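Local coordinates for 70 kDa protein (Xanthomonas sp., PDB 4B2N) that is a two-heme c-type cytochrome that acts as a rubber oxygenase, cleaving latex processively with dioxygen, at residues Asp429-Arg432 with Met433-Met436. Sequence-based numbering, arbitrary orientation.
Sequences DPRR and MRLM. With HEC (heme c), chain C.
R432 and L435 meet across a run of overlapping turns whose i to i+3 backbone bonding illustrates how a loop between helices 423-426 and 439-446 can present an arginine to a heme propionate. An Asx turn opens it: D429 OD1 accepts from R431 N at 2.9 Å, while OD2 is bonded to the backbone of D637. From there P430 O accepts M433 N weakly, R431 O accepts R434 N, and R432 O accepts L435 N at 3.0 Å, the straightest of the three bonds (171° at the hydrogen).

The buried side is closely packed. Chi1 of 164° sets R432 CG beside the carbonyl carbon, and the bend at chi2 turns the guanidinium toward L435, whose CD2 lies over one face, offset toward the rim, and whose CB sits 3.6 Å from R432 NH1. That NH1 forms a salt bridge with D303, and L435 also rests on helix 253-261. At the guanidinium edge, R432 NE hydrogen-bonds propionate O1D at 2.7 Å and R432 NH2 hydrogen-bonds O2D at 2.9 Å, a bidentate pairing with the carboxylate twisted by about 34°. Three nitrogens thus fix the rotation of the guanidinium.

The looser side carries two arginines. R434 runs alongside P430, its NH2 3.5 Å from P430 CB; this CB and P430 O lie over one face of its guanidinium. The like-charged R431 NH1 and R434 NH1 stay 4.4 Å apart, joined by a water that accepts from both, weakly from R434.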
loop_
_atom_site.group_PDB
_atom_site.type_symbol
_atom_site.label_atom_id
_atom_site.label_comp_id
_atom_site.label_asym_id
_atom_site.label_seq_id
_atom_site.Cartn_x
_atom_site.Cartn_y
_atom_site.Cartn_z
ATOM N N ASP A 429 -0.638 10.774 -12.470
ATOM C CA ASP A 429 -1.376 11.727 -11.634
ATOM C C ASP A 429 -0.488 12.271 -10.539
ATOM O O ASP A 429 0.074 11.495 -9.718
ATOM C CB ASP A 429 -2.628 11.105 -11.034
ATOM C CG ASP A 429 -3.531 12.141 -10.447
ATOM O OD1 ASP A 429 -3.150 12.756 -9.429
ATOM O OD2 ASP A 429 -4.596 12.389 -11.031
ATOM N N PRO A 430 -0.364 13.586 -10.489
ATOM C CA PRO A 430 0.609 14.141 -9.533
ATOM C C PRO A 430 0.085 14.415 -8.139
ATOM O O PRO A 430 0.854 14.918 -7.340
ATOM C CB PRO A 430 0.953 15.488 -10.142
ATOM C CG PRO A 430 -0.337 15.899 -10.807
ATOM C CD PRO A 430 -0.952 14.637 -11.364
ATOM N N ARG A 431 -1.174 14.124 -7.801
ATOM C CA ARG A 431 -1.677 14.612 -6.499
ATOM C C ARG A 431 -0.911 13.922 -5.380
ATOM O O ARG A 431 -0.617 14.553 -4.349
ATOM C CB ARG A 431 -3.156 14.320 -6.229
ATOM C CG ARG A 431 -4.147 14.926 -7.220
ATOM C CD ARG A 431 -3.935 16.449 -7.285
ATOM N NE ARG A 431 -4.989 17.068 -8.091
ATOM C CZ ARG A 431 -5.211 18.377 -8.200
ATOM N NH1 ARG A 431 -4.456 19.243 -7.531
ATOM N NH2 ARG A 431 -6.221 18.806 -8.979
ATOM N N ARG A 432 -0.617 12.627 -5.564
ATOM C CA ARG A 432 -0.011 11.875 -4.483
ATOM C C ARG A 432 1.408 12.434 -4.159
ATOM O O ARG A 432 1.814 12.496 -3.026
ATOM C CB ARG A 432 0.123 10.393 -4.902
ATOM C CG ARG A 432 1.081 9.536 -4.035
ATOM C CD ARG A 432 0.618 9.544 -2.551
ATOM N NE ARG A 432 1.523 8.702 -1.785
ATOM C CZ ARG A 432 2.730 9.097 -1.367
ATOM N NH1 ARG A 432 3.109 10.380 -1.526
ATOM N NH2 ARG A 432 3.535 8.248 -0.722
ATOM N N MET A 433 2.175 12.811 -5.174
ATOM C CA MET A 433 3.522 13.260 -4.897
ATOM C C MET A 433 3.608 14.585 -4.086
ATOM O O MET A 433 4.689 14.934 -3.578
ATOM C CB MET A 433 4.389 13.285 -6.171
ATOM C CG MET A 433 4.171 14.495 -7.024
ATOM S SD MET A 433 5.708 14.379 -7.905
ATOM C CE MET A 433 6.865 15.199 -6.812
ATOM N N ARG A 434 2.484 15.254 -3.877
ATOM C CA ARG A 434 2.420 16.428 -2.999
ATOM C C ARG A 434 2.171 16.142 -1.511
ATOM O O ARG A 434 2.166 17.055 -0.675
ATOM C CB ARG A 434 1.322 17.395 -3.501
ATOM C CG ARG A 434 1.168 17.421 -5.031
ATOM C CD ARG A 434 2.186 18.318 -5.683
ATOM N NE ARG A 434 2.159 18.412 -7.161
ATOM C CZ ARG A 434 1.119 18.753 -7.935
ATOM N NH1 ARG A 434 -0.102 18.948 -7.440
ATOM N NH2 ARG A 434 1.296 18.834 -9.253
ATOM N N LEU A 435 1.915 14.892 -1.168
ATOM C CA LEU A 435 1.639 14.579 0.214
ATOM C C LEU A 435 2.640 15.237 1.199
ATOM O O LEU A 435 2.227 15.903 2.160
ATOM C CB LEU A 435 1.601 13.064 0.420
ATOM C CG LEU A 435 1.557 12.578 1.871
ATOM C CD1 LEU A 435 0.151 12.601 2.423
ATOM C CD2 LEU A 435 2.181 11.196 1.941
ATOM N N MET A 436 3.935 15.035 1.019
ATOM C CA MET A 436 4.763 15.670 2.051
ATOM C C MET A 436 5.706 16.685 1.380
ATOM O O MET A 436 6.864 16.819 1.761
ATOM C CB MET A 436 5.516 14.594 2.815
ATOM C CG MET A 436 4.626 13.846 3.815
ATOM S SD MET A 436 4.603 14.576 5.438
ATOM C CE MET A 436 6.189 14.102 6.148
HETATM FE FE HEC C . -0.331 -0.345 3.929
HETATM C CHA HEC C . 2.003 1.188 1.836
HETATM C CHB HEC C . 2.240 -2.193 5.457
HETATM C CHC HEC C . -2.467 -1.395 6.526
HETATM C CHD HEC C . -2.884 0.914 2.135
HETATM N NA HEC C . 1.604 -0.465 3.756
HETATM C C1A HEC C . 2.407 0.111 2.726
HETATM C C2A HEC C . 3.759 -0.426 2.680
HETATM C C3A HEC C . 3.871 -1.397 3.716
HETATM C C4A HEC C . 2.537 -1.412 4.330
HETATM C CMA HEC C . 5.068 -2.272 4.033
HETATM C CAA HEC C . 4.919 -0.063 1.718
HETATM C CBA HEC C . 4.644 -0.821 0.417
HETATM C CGA HEC C . 5.598 -0.429 -0.696
HETATM O O1A HEC C . 5.881 0.794 -0.946
HETATM O O2A HEC C . 5.991 -1.386 -1.369
HETATM N NB HEC C . -0.103 -1.434 5.646
HETATM C C1B HEC C . 0.932 -2.173 6.060
HETATM C C2B HEC C . 0.739 -2.905 7.303
HETATM C C3B HEC C . -0.614 -2.659 7.622
HETATM C C4B HEC C . -1.069 -1.813 6.525
HETATM C CMB HEC C . 1.819 -3.682 7.942
HETATM C CAB HEC C . -1.416 -3.084 8.824
HETATM C CBB HEC C . -0.948 -2.572 10.064
HETATM N NC HEC C . -2.271 -0.323 4.333
HETATM C C1C HEC C . -3.061 -0.728 5.394
HETATM C C2C HEC C . -4.513 -0.505 5.173
HETATM C C3C HEC C . -4.590 0.206 3.879
HETATM C C4C HEC C . -3.209 0.304 3.411
HETATM C CMC HEC C . -5.591 -0.883 6.183
HETATM C CAC HEC C . -5.796 0.735 3.165
HETATM C CBC HEC C . -6.782 1.362 3.932
HETATM N ND HEC C . -0.399 0.860 2.288
HETATM C C1D HEC C . -1.529 1.267 1.712
HETATM C C2D HEC C . -1.325 2.081 0.558
HETATM C C3D HEC C . 0.099 2.168 0.485
HETATM C C4D HEC C . 0.581 1.391 1.622
HETATM C CMD HEC C . -2.288 2.714 -0.381
HETATM C CAD HEC C . 0.835 3.021 -0.487
HETATM C CBD HEC C . 0.676 4.417 0.232
HETATM C CGD HEC C . 1.255 5.503 -0.646
HETATM O O1D HEC C . 0.502 6.259 -1.310
HETATM O O2D HEC C . 2.528 5.526 -0.737
HETATM O O HOH W 1 -2.292 19.049 -5.720
#